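Long-range contacts in transcriptional activator TenA-1 (Sulfolobus solfataricus P2, PDB 2QZC), which is probably an all-helical TenA-family thiaminase that acts on thiamine or its breakdown products, despite its name as a transcriptional activator: residues M55-L59 and F130-W134; L11-V15 and L189-I193; I46-K50 and I103-N109. All blocks are in the same frame, centred on the assembly; numbering follows the deposited sequence. Where two conformers were deposited one is given.

Interaction 1: residues M55-L59 and F130-W134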
loop_
_atom_site.group_PDB
_atom_site.type_symbol
_atom_site.label_atom_id
_atom_site.label_comp_id
_atom_site.label_asym_id
_atom_site.label_seq_id
_atom_site.Cartn_x
_atom_site.Cartn_y
_atom_site.Cartn_z
HETATM N N MSE A 55 -6.551 -2.455 9.981
HETATM C CA MSE A 55 -6.841 -1.166 9.291
HETATM C C MSE A 55 -5.873 -0.949 8.117
HETATM O O MSE A 55 -6.287 -0.550 7.031
HETATM C CB MSE A 55 -6.713 -0.020 10.297
HETATM C CG MSE A 55 -7.095 1.305 9.800
HETATM SE SE MSE A 55 -6.249 2.750 10.864
HETATM C CE MSE A 55 -4.469 2.641 10.129
ATOM N N LEU A 56 -4.601 -1.237 8.340
ATOM C CA LEU A 56 -3.596 -1.091 7.278
ATOM C C LEU A 56 -3.852 -2.095 6.169
ATOM O O LEU A 56 -3.759 -1.757 4.958
ATOM C CB LEU A 56 -2.188 -1.265 7.824
ATOM C CG LEU A 56 -1.676 -0.153 8.718
ATOM C CD1 LEU A 56 -0.391 -0.560 9.398
ATOM C CD2 LEU A 56 -1.457 1.113 7.936
ATOM N N ARG A 57 -4.176 -3.357 6.535
ATOM C CA ARG A 57 -4.489 -4.338 5.493
ATOM C C ARG A 57 -5.691 -3.921 4.656
ATOM O O ARG A 57 -5.709 -4.035 3.406
ATOM C CB ARG A 57 -4.652 -5.723 6.094
ATOM C CG ARG A 57 -3.341 -6.269 6.669
ATOM C CD ARG A 57 -3.604 -7.639 7.284
ATOM N NE ARG A 57 -2.423 -8.220 7.933
ATOM C CZ ARG A 57 -1.435 -8.857 7.295
ATOM N NH1 ARG A 57 -1.464 -9.006 6.004
ATOM N NH2 ARG A 57 -0.412 -9.375 7.966
ATOM N N ALA A 58 -6.725 -3.424 5.325
ATOM C CA ALA A 58 -7.924 -2.924 4.630
ATOM C C ALA A 58 -7.601 -1.726 3.728
ATOM O O ALA A 58 -8.039 -1.683 2.580
ATOM C CB ALA A 58 -8.997 -2.571 5.685
ATOM N N LEU A 59 -6.773 -0.816 4.218
ATOM C CA LEU A 59 -6.301 0.326 3.388
ATOM C C LEU A 59 -5.608 -0.159 2.115
ATOM O O LEU A 59 -5.851 0.363 1.025
ATOM C CB LEU A 59 -5.331 1.228 4.157
ATOM C CG LEU A 59 -4.610 2.361 3.402
ATOM C CD1 LEU A 59 -5.642 3.282 2.776
ATOM C CD2 LEU A 59 -3.651 3.054 4.355
ATOM N N PHE A 130 -14.789 2.515 1.592
ATOM C CA PHE A 130 -13.744 2.331 2.585
ATOM C C PHE A 130 -13.275 3.667 3.147
ATOM O O PHE A 130 -13.108 3.833 4.357
ATOM C CB PHE A 130 -12.549 1.541 2.051
ATOM C CG PHE A 130 -11.369 1.564 2.991
ATOM C CD1 PHE A 130 -11.374 0.767 4.129
ATOM C CD2 PHE A 130 -10.327 2.518 2.846
ATOM C CE1 PHE A 130 -10.329 0.840 5.043
ATOM C CE2 PHE A 130 -9.314 2.593 3.783
ATOM C CZ PHE A 130 -9.326 1.759 4.862
ATOM N N LEU A 131 -13.001 4.628 2.260
ATOM C CA LEU A 131 -12.508 5.947 2.670
ATOM C C LEU A 131 -13.441 6.625 3.656
ATOM O O LEU A 131 -12.988 7.141 4.673
ATOM C CB LEU A 131 -12.240 6.803 1.404
ATOM C CG LEU A 131 -11.690 8.177 1.598
ATOM C CD1 LEU A 131 -10.368 8.211 2.377
ATOM C CD2 LEU A 131 -11.563 8.802 0.188
ATOM N N VAL A 132 -14.741 6.579 3.382
ATOM C CA VAL A 132 -15.719 7.130 4.297
ATOM C C VAL A 132 -15.699 6.336 5.622
ATOM O O VAL A 132 -15.731 6.948 6.713
ATOM C CB VAL A 132 -17.119 7.228 3.670
ATOM C CG1 VAL A 132 -18.187 7.592 4.660
ATOM C CG2 VAL A 132 -17.077 8.248 2.500
ATOM N N ALA A 133 -15.624 4.994 5.549
ATOM C CA ALA A 133 -15.581 4.182 6.767
ATOM C C ALA A 133 -14.361 4.424 7.629
ATOM O O ALA A 133 -14.409 4.238 8.834
ATOM C CB ALA A 133 -15.666 2.704 6.392
ATOM N N TRP A 134 -13.252 4.791 7.003
ATOM C CA TRP A 134 -11.959 5.003 7.637
ATOM C C TRP A 134 -11.783 6.405 8.222
ATOM O O TRP A 134 -10.974 6.606 9.120
ATOM C CB TRP A 134 -10.893 4.762 6.542
ATOM C CG TRP A 134 -9.475 4.751 6.957
ATOM C CD1 TRP A 134 -8.952 4.201 8.084
ATOM C CD2 TRP A 134 -8.365 5.293 6.222
ATOM N NE1 TRP A 134 -7.580 4.333 8.076
ATOM C CE2 TRP A 134 -7.185 4.999 6.957
ATOM C CE3 TRP A 134 -8.260 5.967 5.004
ATOM C CZ2 TRP A 134 -5.890 5.431 6.530
ATOM C CZ3 TRP A 134 -6.981 6.367 4.559
ATOM C CH2 TRP A 134 -5.837 6.081 5.318
#
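W134 and L59 meet over a ring face: L59 CD1 sits 4.1 Å from the centroid of the W134 six-membered ring, 26° off its normal. The indole's pyrrole edge faces M55, a selenomethionine, whose SE lies in the ring plane 3.5 Å from W134 NE1, an edge-on Met-aromatic contact. NE1 is buried here with no hydrogen-bond partner in the model. F130, one turn earlier on the same helix, touches A58 CB through CE1 at 3.7 Å, and its CZ comes equally close to L59 CA. F130 CE2 also lies 3.4 Å above the W134 plane, toward the rim, so the two aromatic residues brace each other on their own helix. In both, CG stands opposite the backbone N (chi1 -173° in W134), which sends the rings across to helix 38-63. Replacing W134 with an alanine is likely to open a gap beside L59 CD1 and to leave the M55 selenium without its aromatic edge. I74 and I175 also pack on W134, and L119 on A58. The nearly antiparallel segments, axes 11.5 Å apart at 155°, form a buried helix-helix interface in the core of the heme oxygenase-like bundle.

Interaction 2: residues L11-V15 and L189-I193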
loop_
_atom_site.group_PDB
_atom_site.type_symbol
_atom_site.label_atom_id
_atom_site.label_comp_id
_atom_site.label_asym_id
_atom_site.label_seq_id
_atom_site.Cartn_x
_atom_site.Cartn_y
_atom_site.Cartn_z
ATOM N N LEU A 11 -20.306 15.204 6.921
ATOM C CA LEU A 11 -20.381 13.870 7.518
ATOM C C LEU A 11 -20.473 14.021 9.035
ATOM O O LEU A 11 -21.335 13.394 9.646
ATOM C CB LEU A 11 -19.188 13.008 7.112
ATOM C CG LEU A 11 -19.215 12.517 5.659
ATOM C CD1 LEU A 11 -17.825 12.095 5.147
ATOM C CD2 LEU A 11 -20.222 11.379 5.464
ATOM N N ILE A 12 -19.610 14.838 9.640
ATOM C CA ILE A 12 -19.664 15.074 11.080
ATOM C C ILE A 12 -21.042 15.623 11.499
ATOM O O ILE A 12 -21.653 15.132 12.450
ATOM C CB ILE A 12 -18.509 15.971 11.558
ATOM C CG1 ILE A 12 -17.173 15.219 11.431
ATOM C CG2 ILE A 12 -18.749 16.436 12.982
ATOM C CD1 ILE A 12 -15.934 16.110 11.637
ATOM N N ASN A 13 -21.546 16.642 10.791
ATOM C CA ASN A 13 -22.855 17.193 11.164
ATOM C C ASN A 13 -23.956 16.132 11.021
ATOM O O ASN A 13 -24.886 16.075 11.838
ATOM C CB ASN A 13 -23.145 18.507 10.400
ATOM C CG ASN A 13 -22.228 19.657 10.838
ATOM O OD1 ASN A 13 -21.754 19.687 11.970
ATOM N ND2 ASN A 13 -21.998 20.614 9.941
ATOM N N GLY A 14 -23.825 15.255 10.033
ATOM C CA GLY A 14 -24.772 14.187 9.824
ATOM C C GLY A 14 -24.872 13.108 10.883
ATOM O O GLY A 14 -25.894 12.388 10.944
ATOM N N VAL A 15 -23.859 12.978 11.735
ATOM C CA VAL A 15 -23.945 12.007 12.838
ATOM C C VAL A 15 -24.565 12.597 14.107
ATOM O O VAL A 15 -24.734 11.878 15.103
ATOM C CB VAL A 15 -22.561 11.330 13.167
ATOM C CG1 VAL A 15 -21.884 10.826 11.888
ATOM C CG2 VAL A 15 -21.606 12.241 13.904
ATOM N N LEU A 189 -23.057 8.294 4.280
ATOM C CA LEU A 189 -23.197 8.832 5.618
ATOM C C LEU A 189 -23.488 7.712 6.629
ATOM O O LEU A 189 -22.962 7.730 7.754
ATOM C CB LEU A 189 -24.304 9.903 5.667
ATOM C CG LEU A 189 -24.690 10.447 7.035
ATOM C CD1 LEU A 189 -23.491 11.051 7.773
ATOM C CD2 LEU A 189 -25.853 11.470 6.857
ATOM N N ASN A 190 -24.315 6.747 6.243
ATOM C CA ASN A 190 -24.660 5.634 7.132
ATOM C C ASN A 190 -23.457 4.754 7.469
ATOM O O ASN A 190 -23.349 4.286 8.609
ATOM C CB ASN A 190 -25.827 4.844 6.561
ATOM C CG ASN A 190 -27.152 5.595 6.712
ATOM O OD1 ASN A 190 -27.275 6.488 7.553
ATOM N ND2 ASN A 190 -28.150 5.189 5.923
ATOM N N ILE A 191 -22.528 4.622 6.525
ATOM C CA ILE A 191 -21.261 3.898 6.773
ATOM C C ILE A 191 -20.434 4.675 7.814
ATOM O O ILE A 191 -19.882 4.099 8.769
ATOM C CB ILE A 191 -20.466 3.691 5.466
ATOM C CG1 ILE A 191 -21.209 2.718 4.559
ATOM C CG2 ILE A 191 -19.042 3.134 5.736
ATOM C CD1 ILE A 191 -20.682 2.666 3.106
ATOM N N PHE A 192 -20.297 5.995 7.610
ATOM C CA PHE A 192 -19.575 6.887 8.508
ATOM C C PHE A 192 -20.181 6.797 9.912
ATOM O O PHE A 192 -19.457 6.695 10.925
ATOM C CB PHE A 192 -19.655 8.319 7.960
ATOM C CG PHE A 192 -18.790 9.336 8.642
ATOM C CD1 PHE A 192 -19.281 10.065 9.726
ATOM C CD2 PHE A 192 -17.511 9.652 8.158
ATOM C CE1 PHE A 192 -18.505 11.044 10.338
ATOM C CE2 PHE A 192 -16.747 10.643 8.746
ATOM C CZ PHE A 192 -17.255 11.334 9.852
ATOM N N ILE A 193 -21.510 6.845 10.001
ATOM C CA ILE A 193 -22.210 6.735 11.314
ATOM C C ILE A 193 -21.837 5.407 12.015
ATOM O O ILE A 193 -21.519 5.412 13.195
ATOM C CB ILE A 193 -23.757 6.829 11.155
ATOM C CG1 ILE A 193 -24.160 8.265 10.747
ATOM C CG2 ILE A 193 -24.472 6.380 12.446
ATOM C CD1 ILE A 193 -25.609 8.411 10.271
#
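L11 sets its CB over the centre of the F192 ring: the atom is 3.6 Å from the ring centroid and only 5° off the normal, a CH-pi contact almost exactly central on the face. The phenyl gets there because its CG is trans to the F192 backbone N (chi1 -171°), which carries the ring away from helix 186-208 and over to helix 6-14. L11 has the other common setting, with CG opposite its carbonyl carbon (chi1 -73°). Its branches then divide: CD1 stays by the ring, 3.9 Å from F192 CD2, while CD2 reaches back to the L189 backbone, 3.9 Å from L189 CA.

V15 takes the ring from another direction. Its CG1 lies in the ring plane at the edge, 3.5 Å from F192 CD1, and the two side chains cross at about a right angle. The same methyl meets I193 CG1 at 3.6 Å, where V15 and I193 run past each other in opposite senses. L189 fits against the backbone of L11 and G14: its CD1 is 3.7 Å from L11 O and 4.0 Å from G14 CA. G14 has no side chain, and so this methyl can come that close to its CA.

Further out, W19, V132 and P136 also pack on the F192 side chain, bringing it into contact with helices 18-23 and 127-148, and I184 packs on L11.

No hydrogen bond joins the two segments. The contact is made of aliphatic groups, one aromatic ring and the backbone of 11-15, so its hold depends on shape complementarity and the removal of apolar surface from water, with the ring face and edge both used to fix the N-terminal helix against helix 186-208.

Interaction 3: residues I46-K50 and I103-N109. With IMD (imidazole), chain C.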
loop_
_atom_site.group_PDB
_atom_site.type_symbol
_atom_site.label_atom_id
_atom_site.label_comp_id
_atom_site.label_asym_id
_atom_site.label_seq_id
_atom_site.Cartn_x
_atom_site.Cartn_y
_atom_site.Cartn_z
ATOM N N ILE A 46 -3.369 -2.656 23.548
ATOM C CA ILE A 46 -3.278 -3.986 22.970
ATOM C C ILE A 46 -4.361 -4.155 21.897
ATOM O O ILE A 46 -4.069 -4.550 20.751
ATOM C CB ILE A 46 -3.369 -5.069 24.029
ATOM C CG1 ILE A 46 -2.147 -5.015 24.973
ATOM C CG2 ILE A 46 -3.475 -6.460 23.392
ATOM C CD1 ILE A 46 -2.377 -5.858 26.276
ATOM N N GLN A 47 -5.597 -3.755 22.212
ATOM C CA GLN A 47 -6.657 -3.817 21.190
ATOM C C GLN A 47 -6.340 -2.921 20.003
ATOM O O GLN A 47 -6.584 -3.298 18.843
ATOM C CB GLN A 47 -8.029 -3.426 21.780
ATOM C CG GLN A 47 -8.568 -4.446 22.753
ATOM C CD GLN A 47 -8.731 -5.829 22.183
ATOM O OE1 GLN A 47 -9.466 -6.019 21.201
ATOM N NE2 GLN A 47 -7.997 -6.815 22.752
ATOM N N ASP A 48 -5.814 -1.723 20.257
ATOM C CA ASP A 48 -5.446 -0.821 19.176
ATOM C C ASP A 48 -4.331 -1.418 18.307
ATOM O O ASP A 48 -4.348 -1.241 17.076
ATOM C CB ASP A 48 -5.061 0.555 19.740
ATOM C CG ASP A 48 -4.648 1.524 18.687
ATOM O OD1 ASP A 48 -5.520 1.923 17.903
ATOM O OD2 ASP A 48 -3.451 1.884 18.659
ATOM N N GLY A 49 -3.402 -2.149 18.912
ATOM C CA GLY A 49 -2.319 -2.830 18.163
ATOM C C GLY A 49 -2.863 -3.842 17.164
ATOM O O GLY A 49 -2.330 -4.005 16.048
ATOM N N LYS A 50 -3.934 -4.524 17.550
ATOM C CA LYS A 50 -4.607 -5.485 16.659
ATOM C C LYS A 50 -5.363 -4.726 15.578
ATOM O O LYS A 50 -5.286 -5.059 14.389
ATOM C CB LYS A 50 -5.563 -6.374 17.439
ATOM C CG LYS A 50 -4.890 -7.203 18.553
ATOM C CD LYS A 50 -5.811 -8.256 19.125
ATOM C CE LYS A 50 -5.996 -9.468 18.242
ATOM N NZ LYS A 50 -4.728 -10.258 18.101
ATOM N N ILE A 103 0.350 -8.662 21.691
ATOM C CA ILE A 103 -0.641 -8.168 20.715
ATOM C C ILE A 103 -1.208 -9.319 19.898
ATOM O O ILE A 103 -2.426 -9.451 19.778
ATOM C CB ILE A 103 -0.056 -7.066 19.850
ATOM C CG1 ILE A 103 0.255 -5.837 20.735
ATOM C CG2 ILE A 103 -1.057 -6.664 18.746
ATOM C CD1 ILE A 103 1.037 -4.792 20.061
ATOM N N VAL A 104 -0.322 -10.186 19.381
ATOM C CA VAL A 104 -0.736 -11.303 18.559
ATOM C C VAL A 104 -1.549 -12.340 19.296
ATOM O O VAL A 104 -2.575 -12.808 18.777
ATOM C CB VAL A 104 0.507 -11.976 17.885
ATOM C CG1 VAL A 104 0.128 -13.320 17.242
ATOM C CG2 VAL A 104 1.119 -11.018 16.904
ATOM N N LYS A 105 -1.136 -12.659 20.522
ATOM C CA LYS A 105 -1.766 -13.721 21.303
ATOM C C LYS A 105 -3.050 -13.305 22.013
ATOM O O LYS A 105 -3.889 -14.165 22.285
ATOM C CB LYS A 105 -0.783 -14.355 22.293
ATOM C CG LYS A 105 0.361 -15.149 21.595
ATOM N N THR A 106 -3.225 -12.008 22.278
ATOM C CA THR A 106 -4.470 -11.509 22.898
ATOM C C THR A 106 -5.557 -11.542 21.817
ATOM O O THR A 106 -5.301 -11.234 20.667
ATOM C CB THR A 106 -4.305 -10.089 23.428
ATOM O OG1 THR A 106 -3.239 -10.092 24.400
ATOM C CG2 THR A 106 -5.582 -9.597 24.126
ATOM N N GLY A 107 -6.744 -11.990 22.185
ATOM C CA GLY A 107 -7.842 -12.001 21.227
ATOM C C GLY A 107 -8.437 -10.618 21.049
ATOM O O GLY A 107 -8.081 -9.650 21.729
ATOM N N TYR A 108 -9.332 -10.506 20.091
ATOM C CA TYR A 108 -10.088 -9.288 19.916
ATOM C C TYR A 108 -11.268 -9.274 20.901
ATOM O O TYR A 108 -11.851 -10.318 21.176
ATOM C CB TYR A 108 -10.752 -9.241 18.546
ATOM C CG TYR A 108 -9.865 -9.213 17.310
ATOM C CD1 TYR A 108 -9.486 -10.398 16.706
ATOM C CD2 TYR A 108 -9.458 -8.028 16.732
ATOM C CE1 TYR A 108 -8.742 -10.402 15.541
ATOM C CE2 TYR A 108 -8.689 -8.008 15.577
ATOM C CZ TYR A 108 -8.349 -9.199 14.979
ATOM O OH TYR A 108 -7.611 -9.236 13.812
ATOM N N ASN A 109 -11.631 -8.102 21.412
ATOM C CA ASN A 109 -12.955 -7.987 22.007
ATOM C C ASN A 109 -14.007 -7.904 20.859
ATOM O O ASN A 109 -13.668 -7.759 19.669
ATOM C CB ASN A 109 -13.068 -6.876 23.033
ATOM C CG ASN A 109 -12.877 -5.473 22.488
ATOM O OD1 ASN A 109 -13.266 -5.170 21.365
ATOM N ND2 ASN A 109 -12.278 -4.590 23.318
HETATM N N1 IMD C . -9.906 3.369 16.420
HETATM C C2 IMD C . -8.611 3.586 16.458
HETATM N N3 IMD C . -8.069 2.607 17.160
HETATM C C4 IMD C . -9.025 1.751 17.526
HETATM C C5 IMD C . -10.218 2.227 17.047
#
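K50 reaches across to I103, T106 and Y108, ending on two backbone carbonyls: NZ donates to T106 O at 2.8 Å and to I103 O at 3.0 Å. The T106 bond runs nearly along the C=O axis. Bends at chi3 and chi4 (76° and 66°) lay the lysine over Y108, with CE 3.8 Å from the ring centroid, 3° off the normal, and NZ in a longer cation-pi contact. The ammonium thus satisfies carbonyls at the end of helix 100-105, whose dipole would probably favour its charge. I103, beside the K50 stem, presses CG2 to G49 C at 3.7 Å. Q47 uses both ends of its amide: NE2 gives G107 O a nearly straight in-plane bond of 3.0 Å, while OE1 takes N109 N, equally long, from above the carbonyl plane. N112 ND2 also donates to Q47 OE1, and Y108 OH is hydrogen-bonded to D54. D48 OD1 accepts from N3 of an imidazole, probably from the crystallisation liquor, which is also hydrogen-bonded to E199. Side chains of helix 38-63 thus hold the backbone of the connection 106-109, which ends in N109, the N-cap of helix 110-125, in this heme oxygenase-like helical fold.

In the fold
From the N terminus, helix 6-14 meets helix 186-208 in interaction 2, which closes a loop spanning most of the chain and joins the N-terminal helix to the start of the last helix. Interactions 1 and 3 are both nested inside that loop. Their segments alternate, 46-50, 55-59, 103-109, 130-134, so their loops cross. Both start on helix 38-63: interaction 3 ties it to the connection between helices 100-105 and 110-125, and interaction 1 ties it to helix 127-148. Interactions 1 and 2 touch through A133 with I191 and V132 with F192, making helix 127-148 the bridge to helix 186-208. Interactions 2 and 3 lie on opposite sides of the chain's centre, their centres about 27 Å apart.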